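Sialidase B (Streptococcus pneumoniae serotype 4, PDB 4XJW) cleaves terminal sialic acid residues from oligosaccharides, glycoproteins and glycolipids, hydrolysing alpha-(2->3), alpha-(2->6) and alpha-(2->8) glycosidic linkages as a family 33 exo-sialidase. Local coordinates at residues Ala500-Gln505 / Thr516-Thr521; Ser494-Asn499 / Val540-Gly545; Lys60-Ser65 / Asp80-Ile85; Val76-Ala81 / Leu137-Ile142. The protein carries 1 engineered substitution. All blocks are in the same frame, centred on the assembly; numbering follows the deposited sequence.

Contact 1: residues Ala500-Gln505 / Thr516-Thr521; sequences ATAEAQ and TFFRTT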
# COMPACT_ATOMS: atom_id res chain seq x y z
N ALA A 500 -14.55 -12.14 -10.52
CA ALA A 500 -13.54 -11.13 -10.77
C ALA A 500 -13.33 -10.23 -9.55
O ALA A 500 -14.25 -10.01 -8.76
CB ALA A 500 -13.90 -10.30 -11.98
N THR A 501 -12.11 -9.74 -9.38
CA THR A 501 -11.85 -8.66 -8.43
C THR A 501 -12.19 -7.35 -9.13
O THR A 501 -11.30 -6.65 -9.62
CB THR A 501 -10.38 -8.69 -7.97
OG1 THR A 501 -10.06 -10.00 -7.50
CG2 THR A 501 -10.12 -7.71 -6.85
N ALA A 502 -13.48 -7.02 -9.19
CA ALA A 502 -13.98 -5.92 -10.01
C ALA A 502 -13.99 -4.60 -9.26
O ALA A 502 -15.05 -4.01 -9.03
CB ALA A 502 -15.37 -6.23 -10.53
N GLU A 503 -12.80 -4.16 -8.87
CA GLU A 503 -12.64 -2.91 -8.15
C GLU A 503 -13.03 -1.74 -9.05
O GLU A 503 -12.47 -1.56 -10.13
CB GLU A 503 -11.19 -2.77 -7.68
CG GLU A 503 -10.85 -3.71 -6.52
CD GLU A 503 -9.38 -4.07 -6.45
OE1 GLU A 503 -8.96 -4.58 -5.38
OE2 GLU A 503 -8.64 -3.86 -7.44
N ALA A 504 -13.96 -0.91 -8.56
CA ALA A 504 -14.62 0.09 -9.39
C ALA A 504 -14.52 1.45 -8.73
O ALA A 504 -14.64 1.55 -7.51
CB ALA A 504 -16.07 -0.27 -9.58
N GLN A 505 -14.37 2.49 -9.54
CA GLN A 505 -14.37 3.86 -9.04
C GLN A 505 -15.21 4.71 -9.97
O GLN A 505 -15.28 4.45 -11.18
CB GLN A 505 -12.94 4.38 -8.94
CG GLN A 505 -12.14 3.82 -7.75
CD GLN A 505 -12.61 4.36 -6.40
OE1 GLN A 505 -12.09 5.37 -5.90
NE2 GLN A 505 -13.58 3.67 -5.79
N THR A 516 -18.68 4.64 -14.16
CA THR A 516 -17.88 3.78 -13.28
C THR A 516 -16.82 3.08 -14.11
O THR A 516 -17.15 2.44 -15.10
CB THR A 516 -18.77 2.74 -12.62
OG1 THR A 516 -19.80 3.39 -11.86
CG2 THR A 516 -17.95 1.85 -11.69
N PHE A 517 -15.56 3.21 -13.71
CA PHE A 517 -14.45 2.50 -14.34
C PHE A 517 -14.04 1.35 -13.44
O PHE A 517 -13.92 1.52 -12.23
CB PHE A 517 -13.26 3.44 -14.57
CG PHE A 517 -13.59 4.63 -15.41
CD1 PHE A 517 -13.57 4.55 -16.80
CD2 PHE A 517 -13.94 5.83 -14.83
CE1 PHE A 517 -13.87 5.64 -17.58
CE2 PHE A 517 -14.26 6.93 -15.60
CZ PHE A 517 -14.23 6.84 -16.98
N PHE A 518 -13.85 0.16 -14.01
CA PHE A 518 -13.51 -0.98 -13.17
C PHE A 518 -12.56 -2.00 -13.76
O PHE A 518 -12.44 -2.16 -14.97
CB PHE A 518 -14.77 -1.66 -12.58
CG PHE A 518 -15.68 -2.29 -13.61
CD1 PHE A 518 -16.52 -1.50 -14.39
CD2 PHE A 518 -15.71 -3.67 -13.77
CE1 PHE A 518 -17.37 -2.09 -15.32
CE2 PHE A 518 -16.56 -4.26 -14.68
CZ PHE A 518 -17.40 -3.46 -15.46
N ARG A 519 -11.87 -2.67 -12.85
CA ARG A 519 -10.91 -3.71 -13.15
C ARG A 519 -11.63 -4.97 -13.62
O ARG A 519 -12.71 -5.29 -13.12
CB ARG A 519 -10.13 -3.99 -11.85
CG ARG A 519 -9.20 -5.18 -11.87
CD ARG A 519 -8.58 -5.33 -10.49
NE ARG A 519 -7.89 -6.60 -10.35
CZ ARG A 519 -7.26 -6.99 -9.25
NH1 ARG A 519 -7.24 -6.20 -8.19
NH2 ARG A 519 -6.65 -8.17 -9.21
N THR A 520 -11.02 -5.68 -14.58
CA THR A 520 -11.59 -6.91 -15.13
C THR A 520 -10.53 -8.01 -15.25
O THR A 520 -9.41 -7.87 -14.76
CB THR A 520 -12.20 -6.73 -16.54
OG1 THR A 520 -11.17 -6.52 -17.51
CG2 THR A 520 -13.17 -5.55 -16.56
N THR A 521 -10.89 -9.08 -15.95
CA THR A 521 -9.98 -10.20 -16.18
C THR A 521 -9.56 -10.27 -17.64
O THR A 521 -8.93 -11.24 -18.08
CB THR A 521 -10.63 -11.53 -15.77
OG1 THR A 521 -11.92 -11.64 -16.38
CG2 THR A 521 -10.76 -11.63 -14.26

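Contact 2: residues Ser494-Asn499 / Val540-Gly545; sequences SIPFKN and VSYIDG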
# COMPACT_ATOMS: atom_id res chain seq x y z
N SER A 494 -25.08 -6.13 -13.39
CA SER A 494 -24.42 -7.36 -13.84
C SER A 494 -23.17 -7.06 -14.64
O SER A 494 -23.14 -6.09 -15.40
CB SER A 494 -25.39 -8.17 -14.70
OG SER A 494 -26.17 -9.02 -13.90
N ILE A 495 -22.14 -7.88 -14.47
CA ILE A 495 -20.93 -7.75 -15.26
C ILE A 495 -20.56 -9.10 -15.88
O ILE A 495 -20.78 -10.15 -15.27
CB ILE A 495 -19.75 -7.15 -14.42
CG1 ILE A 495 -19.42 -8.03 -13.21
CG2 ILE A 495 -20.06 -5.73 -13.98
CD1 ILE A 495 -18.30 -7.47 -12.33
N PRO A 496 -20.00 -9.07 -17.10
CA PRO A 496 -19.74 -10.33 -17.83
C PRO A 496 -18.63 -11.17 -17.20
O PRO A 496 -17.82 -11.75 -17.93
CB PRO A 496 -19.30 -9.84 -19.22
CG PRO A 496 -19.72 -8.39 -19.30
CD PRO A 496 -19.66 -7.88 -17.90
N PHE A 497 -18.61 -11.25 -15.87
CA PHE A 497 -17.49 -11.85 -15.15
C PHE A 497 -17.94 -12.69 -13.97
O PHE A 497 -18.80 -12.27 -13.19
CB PHE A 497 -16.53 -10.76 -14.65
CG PHE A 497 -15.99 -9.90 -15.74
CD1 PHE A 497 -15.05 -10.41 -16.63
CD2 PHE A 497 -16.42 -8.59 -15.90
CE1 PHE A 497 -14.55 -9.63 -17.65
CE2 PHE A 497 -15.92 -7.79 -16.92
CZ PHE A 497 -14.99 -8.32 -17.80
N LYS A 498 -17.35 -13.87 -13.85
CA LYS A 498 -17.49 -14.65 -12.64
C LYS A 498 -16.26 -14.46 -11.76
O LYS A 498 -15.13 -14.51 -12.24
CB LYS A 498 -17.66 -16.14 -12.96
CG LYS A 498 -19.08 -16.53 -13.25
CD LYS A 498 -19.17 -18.02 -13.52
CE LYS A 498 -20.56 -18.43 -13.97
NZ LYS A 498 -20.58 -19.83 -14.47
N ASN A 499 -16.51 -14.21 -10.48
CA ASN A 499 -15.46 -14.16 -9.46
C ASN A 499 -14.33 -13.14 -9.66
O ASN A 499 -13.28 -13.24 -9.04
CB ASN A 499 -14.85 -15.55 -9.26
CG ASN A 499 -15.20 -16.14 -7.92
OD1 ASN A 499 -14.78 -15.64 -6.88
ND2 ASN A 499 -15.98 -17.22 -7.93
N VAL A 540 -21.88 -3.04 -20.21
CA VAL A 540 -20.46 -2.82 -20.01
C VAL A 540 -19.74 -2.57 -21.33
O VAL A 540 -19.99 -3.25 -22.33
CB VAL A 540 -19.83 -4.03 -19.31
CG1 VAL A 540 -18.32 -3.92 -19.22
CG2 VAL A 540 -20.46 -4.23 -17.93
N SER A 541 -18.87 -1.56 -21.34
CA SER A 541 -17.97 -1.30 -22.45
C SER A 541 -16.53 -1.36 -21.95
O SER A 541 -16.30 -1.47 -20.75
CB SER A 541 -18.24 0.08 -23.05
OG SER A 541 -19.52 0.11 -23.65
N TYR A 542 -15.58 -1.27 -22.87
CA TYR A 542 -14.17 -1.34 -22.53
C TYR A 542 -13.38 -0.20 -23.13
O TYR A 542 -13.72 0.31 -24.19
CB TYR A 542 -13.56 -2.68 -22.96
CG TYR A 542 -14.25 -3.86 -22.33
CD1 TYR A 542 -13.83 -4.37 -21.11
CD2 TYR A 542 -15.34 -4.46 -22.95
CE1 TYR A 542 -14.47 -5.44 -20.52
CE2 TYR A 542 -15.98 -5.54 -22.38
CZ TYR A 542 -15.54 -6.03 -21.17
OH TYR A 542 -16.18 -7.09 -20.59
N ILE A 543 -12.33 0.21 -22.43
CA ILE A 543 -11.40 1.20 -22.94
C ILE A 543 -10.35 0.47 -23.77
O ILE A 543 -9.67 -0.42 -23.27
CB ILE A 543 -10.75 1.96 -21.77
CG1 ILE A 543 -11.82 2.69 -20.96
CG2 ILE A 543 -9.65 2.91 -22.25
CD1 ILE A 543 -11.30 3.32 -19.68
N ASP A 544 -10.28 0.80 -25.06
CA ASP A 544 -9.14 0.41 -25.87
C ASP A 544 -8.12 1.52 -25.65
O ASP A 544 -8.48 2.70 -25.61
CB ASP A 544 -9.52 0.31 -27.35
CG ASP A 544 -10.68 -0.63 -27.62
OD1 ASP A 544 -10.79 -1.67 -26.93
OD2 ASP A 544 -11.49 -0.33 -28.53
N GLY A 545 -6.86 1.15 -25.48
CA GLY A 545 -5.81 2.14 -25.36
C GLY A 545 -5.06 2.12 -24.04
O GLY A 545 -4.02 2.78 -23.90

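Contact 3: residues Lys60-Ser65 / Asp80-Ile85; sequences KNNYFS and DAQKGI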
# COMPACT_ATOMS: atom_id res chain seq x y z
N LYS A 60 38.42 -13.17 -9.21
CA LYS A 60 37.23 -12.52 -9.74
C LYS A 60 36.11 -12.43 -8.71
O LYS A 60 35.18 -11.64 -8.89
CB LYS A 60 36.74 -13.20 -11.02
CG LYS A 60 35.96 -14.47 -10.79
CD LYS A 60 35.43 -15.00 -12.11
CE LYS A 60 34.37 -16.06 -11.87
NZ LYS A 60 34.76 -16.98 -10.77
N ASN A 61 36.18 -13.22 -7.64
CA ASN A 61 35.17 -13.18 -6.59
C ASN A 61 35.63 -12.41 -5.36
O ASN A 61 35.19 -12.68 -4.24
CB ASN A 61 34.72 -14.59 -6.22
CG ASN A 61 34.06 -15.30 -7.38
OD1 ASN A 61 33.53 -14.66 -8.29
ND2 ASN A 61 34.11 -16.64 -7.36
N ASN A 62 36.53 -11.46 -5.57
CA ASN A 62 36.98 -10.59 -4.50
C ASN A 62 36.60 -9.16 -4.84
O ASN A 62 37.39 -8.43 -5.46
CB ASN A 62 38.50 -10.67 -4.33
CG ASN A 62 38.94 -11.89 -3.55
OD1 ASN A 62 38.31 -12.95 -3.61
ND2 ASN A 62 40.04 -11.75 -2.81
N TYR A 63 35.39 -8.75 -4.46
CA TYR A 63 34.94 -7.39 -4.74
C TYR A 63 33.75 -6.97 -3.90
O TYR A 63 33.03 -7.80 -3.34
CB TYR A 63 34.60 -7.19 -6.22
CG TYR A 63 33.40 -7.98 -6.71
CD1 TYR A 63 33.55 -9.26 -7.23
CD2 TYR A 63 32.12 -7.43 -6.69
CE1 TYR A 63 32.48 -9.97 -7.69
CE2 TYR A 63 31.03 -8.15 -7.16
CZ TYR A 63 31.22 -9.42 -7.66
OH TYR A 63 30.15 -10.16 -8.13
N PHE A 64 33.59 -5.65 -3.82
CA PHE A 64 32.42 -5.00 -3.27
C PHE A 64 31.76 -4.23 -4.40
O PHE A 64 32.43 -3.61 -5.22
CB PHE A 64 32.82 -4.03 -2.18
CG PHE A 64 31.72 -3.08 -1.77
CD1 PHE A 64 30.61 -3.55 -1.10
CD2 PHE A 64 31.81 -1.73 -2.07
CE1 PHE A 64 29.60 -2.68 -0.71
CE2 PHE A 64 30.80 -0.85 -1.69
CZ PHE A 64 29.69 -1.33 -1.02
N SER A 65 30.43 -4.27 -4.45
CA SER A 65 29.73 -3.50 -5.46
C SER A 65 28.42 -2.97 -4.91
O SER A 65 27.81 -3.60 -4.04
CB SER A 65 29.45 -4.36 -6.69
OG SER A 65 28.42 -5.30 -6.43
N ASP A 80 34.75 -12.20 -0.74
CA ASP A 80 36.18 -12.46 -0.55
C ASP A 80 36.35 -13.97 -0.52
O ASP A 80 35.92 -14.63 0.42
CB ASP A 80 36.67 -11.84 0.76
CG ASP A 80 38.18 -11.95 0.96
OD1 ASP A 80 38.73 -13.05 0.76
OD2 ASP A 80 38.80 -10.94 1.34
N ALA A 81 36.97 -14.51 -1.57
CA ALA A 81 37.07 -15.96 -1.74
C ALA A 81 37.98 -16.59 -0.70
O ALA A 81 37.78 -17.74 -0.30
CB ALA A 81 37.56 -16.29 -3.13
N GLN A 82 39.00 -15.84 -0.27
CA GLN A 82 39.95 -16.36 0.71
C GLN A 82 39.37 -16.39 2.12
O GLN A 82 39.83 -17.16 2.97
CB GLN A 82 41.25 -15.55 0.68
CG GLN A 82 42.14 -15.85 -0.53
CD GLN A 82 41.62 -15.21 -1.82
OE1 GLN A 82 41.45 -14.00 -1.89
NE2 GLN A 82 41.37 -16.03 -2.82
N LYS A 83 38.37 -15.55 2.37
CA LYS A 83 37.66 -15.57 3.64
C LYS A 83 36.42 -16.47 3.55
O LYS A 83 35.78 -16.76 4.56
CB LYS A 83 37.26 -14.16 4.07
CG LYS A 83 38.43 -13.19 4.27
CD LYS A 83 37.94 -11.77 4.55
CE LYS A 83 39.09 -10.79 4.77
NZ LYS A 83 40.07 -10.75 3.63
N GLY A 84 36.09 -16.90 2.33
CA GLY A 84 34.91 -17.73 2.11
C GLY A 84 33.61 -16.98 2.36
O GLY A 84 32.62 -17.56 2.81
N ILE A 85 33.63 -15.68 2.08
CA ILE A 85 32.46 -14.84 2.30
C ILE A 85 31.87 -14.38 0.98
O ILE A 85 32.58 -13.86 0.11
CB ILE A 85 32.83 -13.60 3.14
CG1 ILE A 85 33.17 -14.01 4.57
CG2 ILE A 85 31.66 -12.59 3.15
CD1 ILE A 85 33.79 -12.91 5.41

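Contact 4: residues Val76-Ala81 / Leu137-Ile142; sequences VEIRDA and LPISNI. With PO4 (phosphate ion), chain D.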
# COMPACT_ATOMS: atom_id res chain seq x y z
N VAL A 76 23.83 -4.68 -2.82
CA VAL A 76 25.29 -4.73 -2.71
C VAL A 76 25.76 -6.18 -2.75
O VAL A 76 25.03 -7.10 -2.37
CB VAL A 76 25.84 -4.09 -1.42
CG1 VAL A 76 25.54 -2.59 -1.37
CG2 VAL A 76 25.31 -4.81 -0.19
N GLU A 77 27.00 -6.35 -3.20
CA GLU A 77 27.71 -7.60 -3.08
C GLU A 77 28.97 -7.33 -2.26
O GLU A 77 29.60 -6.29 -2.41
CB GLU A 77 28.13 -8.10 -4.45
CG GLU A 77 27.01 -8.49 -5.36
CD GLU A 77 27.50 -9.46 -6.40
OE1 GLU A 77 27.66 -10.66 -6.07
OE2 GLU A 77 27.78 -9.01 -7.53
N ILE A 78 29.31 -8.26 -1.37
CA ILE A 78 30.54 -8.16 -0.59
C ILE A 78 31.17 -9.54 -0.57
O ILE A 78 30.65 -10.47 0.05
CB ILE A 78 30.28 -7.64 0.85
CG1 ILE A 78 29.16 -6.60 0.86
CG2 ILE A 78 31.54 -7.03 1.43
CD1 ILE A 78 28.22 -6.72 2.03
N ARG A 79 32.29 -9.69 -1.29
CA ARG A 79 32.82 -11.02 -1.58
C ARG A 79 34.32 -11.11 -1.38
O ARG A 79 35.07 -10.23 -1.79
CB ARG A 79 32.49 -11.40 -3.03
CG ARG A 79 31.03 -11.23 -3.40
CD ARG A 79 30.76 -11.68 -4.81
NE ARG A 79 30.95 -13.11 -4.95
CZ ARG A 79 30.86 -13.79 -6.09
NH1 ARG A 79 30.60 -13.16 -7.23
NH2 ARG A 79 31.06 -15.10 -6.09
N ASP A 80 34.75 -12.20 -0.74
CA ASP A 80 36.18 -12.46 -0.55
C ASP A 80 36.35 -13.97 -0.52
O ASP A 80 35.92 -14.63 0.42
CB ASP A 80 36.67 -11.84 0.76
CG ASP A 80 38.18 -11.95 0.96
OD1 ASP A 80 38.73 -13.05 0.76
OD2 ASP A 80 38.80 -10.94 1.34
N ALA A 81 36.97 -14.51 -1.57
CA ALA A 81 37.07 -15.96 -1.74
C ALA A 81 37.98 -16.59 -0.70
O ALA A 81 37.78 -17.74 -0.30
CB ALA A 81 37.56 -16.29 -3.13
N LEU A 137 32.68 -8.54 6.95
CA LEU A 137 33.68 -8.30 5.93
C LEU A 137 33.74 -6.80 5.63
O LEU A 137 32.88 -6.27 4.93
CB LEU A 137 33.35 -9.07 4.65
CG LEU A 137 34.27 -8.85 3.44
CD1 LEU A 137 35.74 -9.01 3.84
CD2 LEU A 137 33.92 -9.79 2.30
N PRO A 138 34.75 -6.12 6.19
CA PRO A 138 34.98 -4.71 5.87
C PRO A 138 35.23 -4.56 4.38
O PRO A 138 35.97 -5.37 3.81
CB PRO A 138 36.25 -4.38 6.66
CG PRO A 138 36.30 -5.41 7.76
CD PRO A 138 35.74 -6.65 7.15
N ILE A 139 34.62 -3.56 3.74
CA ILE A 139 34.79 -3.41 2.30
C ILE A 139 36.24 -3.05 1.96
O ILE A 139 36.72 -3.35 0.87
CB ILE A 139 33.80 -2.39 1.67
CG1 ILE A 139 34.08 -0.98 2.19
CG2 ILE A 139 32.36 -2.79 1.93
CD1 ILE A 139 33.24 0.10 1.51
N SER A 140 36.94 -2.45 2.92
CA SER A 140 38.34 -2.09 2.74
C SER A 140 39.29 -3.27 2.97
O SER A 140 40.49 -3.15 2.73
CB SER A 140 38.70 -0.98 3.71
OG SER A 140 38.53 -1.44 5.04
N ASN A 141 38.77 -4.39 3.45
CA ASN A 141 39.65 -5.50 3.78
C ASN A 141 39.44 -6.72 2.89
O ASN A 141 39.84 -7.83 3.23
CB ASN A 141 39.52 -5.88 5.26
CG ASN A 141 40.72 -6.68 5.75
OD1 ASN A 141 41.86 -6.41 5.37
ND2 ASN A 141 40.47 -7.68 6.59
N ILE A 142 38.80 -6.51 1.74
CA ILE A 142 38.73 -7.58 0.75
C ILE A 142 40.14 -7.85 0.22
O ILE A 142 40.85 -6.93 -0.18
CB ILE A 142 37.73 -7.24 -0.38
CG1 ILE A 142 36.31 -7.22 0.18
CG2 ILE A 142 37.84 -8.24 -1.51
CD1 ILE A 142 35.31 -6.49 -0.71
P PO4 D . 29.27 -13.84 -10.56
O1 PO4 D . 29.68 -13.56 -11.98
O2 PO4 D . 30.48 -14.23 -9.73
O3 PO4 D . 28.66 -12.56 -10.00
O4 PO4 D . 28.24 -14.94 -10.55

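Contact 1: residues Ala500-Gln505 / Thr516-Thr521
Gln505 and Phe517 form an antiparallel hydrogen-bonded pair, Gln505 N to Phe517 O at 2.9 Å and Phe517 N to Gln505 O at 2.8 Å, while Ala504 faces Phe518 as the adjoining non-hydrogen-bonded pair. This is the open end of the beta hairpin 504-510/513-518, part of a four-stranded antiparallel sheet in the sialidase propeller domain. One further backbone bond, Arg519 N to Glu503 O at 3.0 Å, carries the pairing beyond the strands proper. Before it, Thr501 and Ala502 are centres of successive inverse gamma turns. On the sheet face bearing Ala504 and Phe518, the Ala504 methyl packs on Phe518 CB (3.6 Å) and on Thr516 CG2. Ala502 CB approaches the Phe518 ring obliquely.

Arg519 dominates the other half. With CG anti to the backbone N (chi1 171°) and the chain extended as far as NE, it runs alongside Glu503, both side chains pointing the same way. Thr501 CB lies 3.8 Å above the centre of the guanidinium plane, covering one face. Glu503 is the predicted active-site glutamate and Arg519 a substrate-binding residue by similarity. Their neighbours fit that assignment: Glu503 OE1 is hydrogen-bonded to Tyr615 OH, the probable nucleophile, Arg519 NE donates to Tyr551 O, and NH2 lies beside Arg581, which probably also binds the substrate. The salt bridge joins Arg519 NH1 to Glu503 OE2 at 2.8 Å; the oxygen lies in the guanidinium plane, whereas the nitrogen stands 48° out of the carboxylate plane.

Contact 2: residues Ser494-Asn499 / Val540-Gly545
The Pro496 ring and the Val540 side chain converge, Pro496 CD meeting Val540 CG2 at 3.7 Å. Val540 has CG1 anti to its backbone N (chi1 173°), which leaves CG2 as the branch directed at the proline. The same methyl also meets Ile495 CG2 at 4.2 Å, a looser approach, so a single valine branch serves two successive residues of the 494-499 loop.

The second half of the contact is aromatic. Phe497 and Tyr542 each hold CG anti to the carbonyl carbon, with chi1 at -58° in both, and the two side chains come at one another from opposite directions. Phe497 CZ lies in the plane of the tyrosine ring, and Tyr542 CE1, 4.0 Å from Phe497 CZ, lies in the plane of the phenylalanine ring. The nearest approach, 3.3 Å, is between Phe497 CZ and Tyr542 OH, which meets the phenylalanine ring obliquely. Pro496 CG lies 4.0 Å from that hydroxyl oxygen, placing the tyrosine end beside both residues.

With no hydrogen bond between the segments and just 177 Å² buried, this is side-chain packing between parts of the propeller domain. The 494-499 loop follows outer strand 489-494 of the eight-stranded sheet and leads toward strand 504-510; strand 541-542 is an edge of the neighbouring four-stranded sheet. Between these parts, Ile495 and Val540 both pack on Phe518 of strand 513-518, while Val540 and Tyr542 touch Ala526 of strand 526-530.

Contact 3: residues Lys60-Ser65 / Asp80-Ile85
Asn62 and Gln82 join their amides across the contact through a hydrogen bond from Asn62 ND2 to Gln82 OE1, 2.8 Å long. The side chains cross at about a right angle and their amide planes are 42° apart. Gln82 is bent at its second torsion (chi2 76°), which folds its carbonyl back within reach of Asn62.

A side-chain-to-backbone bond runs the other way: Ala81 N donates to Asn62 OD1 at 2.9 Å and nearly straight at 172°, although the donor stands above the carbonyl plane. The same oxygen touches Ala81 CB at 3.5 Å.

Within 80-85, Asp80 organises the turn. Its OD1 accepts from Lys83 N at 3.0 Å, an Asx motif, while its OD2 forms a salt bridge with Lys83 NZ at 2.6 Å. Gly84 and Ile85 both face Asp80 in a G1 beta bulge, where the turn joins neighbouring antiparallel strands 74-80 and 85-91 of the N-terminal sialidase domain.

Asn62 ND2 also bonds to Asn143 O. With both the oxygen and the nitrogen of this buried amide engaged, Ala81 N and Asn143 O define its flip state, and polar bonds tie the turn to the chain leading into strand 63-69.

Contact 4: residues Val76-Ala81 / Leu137-Ile142
Ile78 and Leu137 lie alongside each other, their side chains running antiparallel, with Ile78 CG2 resting on Leu137 CD2 at 3.7 Å. Ile78 points this methyl, its branch anti to the backbone N, at the 137-142 loop. There it has looser neighbours in Ile139 CG2 at 4.3 Å and Ile142 CD1 at 4.4 Å, so three aliphatic side chains of the loop gather round one methyl.

Leu137 CD2 continues along the strand to Asp80 CB, 3.8 Å away. Ile142 instead approaches the backbone, with CG2 packed 3.4 Å from Arg79 O. The carboxylate of Asp80 comes over the loop main chain, OD2 lying 3.4 Å from Ile142 CA. Beyond the two segments, that oxygen accepts from Asn143 N as well as pairing with Lys83, which ties the aspartate to the chain just after Ile142.

Arg79 is directed away from the loop. Bent at its third torsion (chi3 67°), it brings NH1 to phosphate O2 at 2.7 Å with an angle of 168°, the oxygen lying in the guanidinium plane. The ion, probably from the crystallisation liquor, is also bound by Arg155.

The alternation of Ile78 and Asp80 toward the loop with Arg79 away from it is that of a beta strand with two distinct faces. Here strand 74-80 presents its inner face to a crossing loop and to Tyr119 of a second antiparallel sheet, as in the concanavalin-like sandwich of the N-terminal domain.

The four contacts form two pairs in two domains. Contacts 3 and 4 come first along the chain, within the N-terminal sialidase domain; their centres are 6 Å apart, they share Asp80 and Ala81, and neighbouring strands 63-69 and 74-80 connect them in one antiparallel sheet. Contacts 1 and 2 follow in the propeller domain, 8 Å apart between centres. Residues 500-505 and 516-521 lie between the two segments of contact 2 in sequence, and Phe497 packs on Thr520 and Thr521. The centres of contacts 1 and 4 are about 49 Å apart, so the predicted active-site Glu503 and probable substrate-binding Arg519 are remote from the N-terminal packing, while contact 2 packs against contact 1.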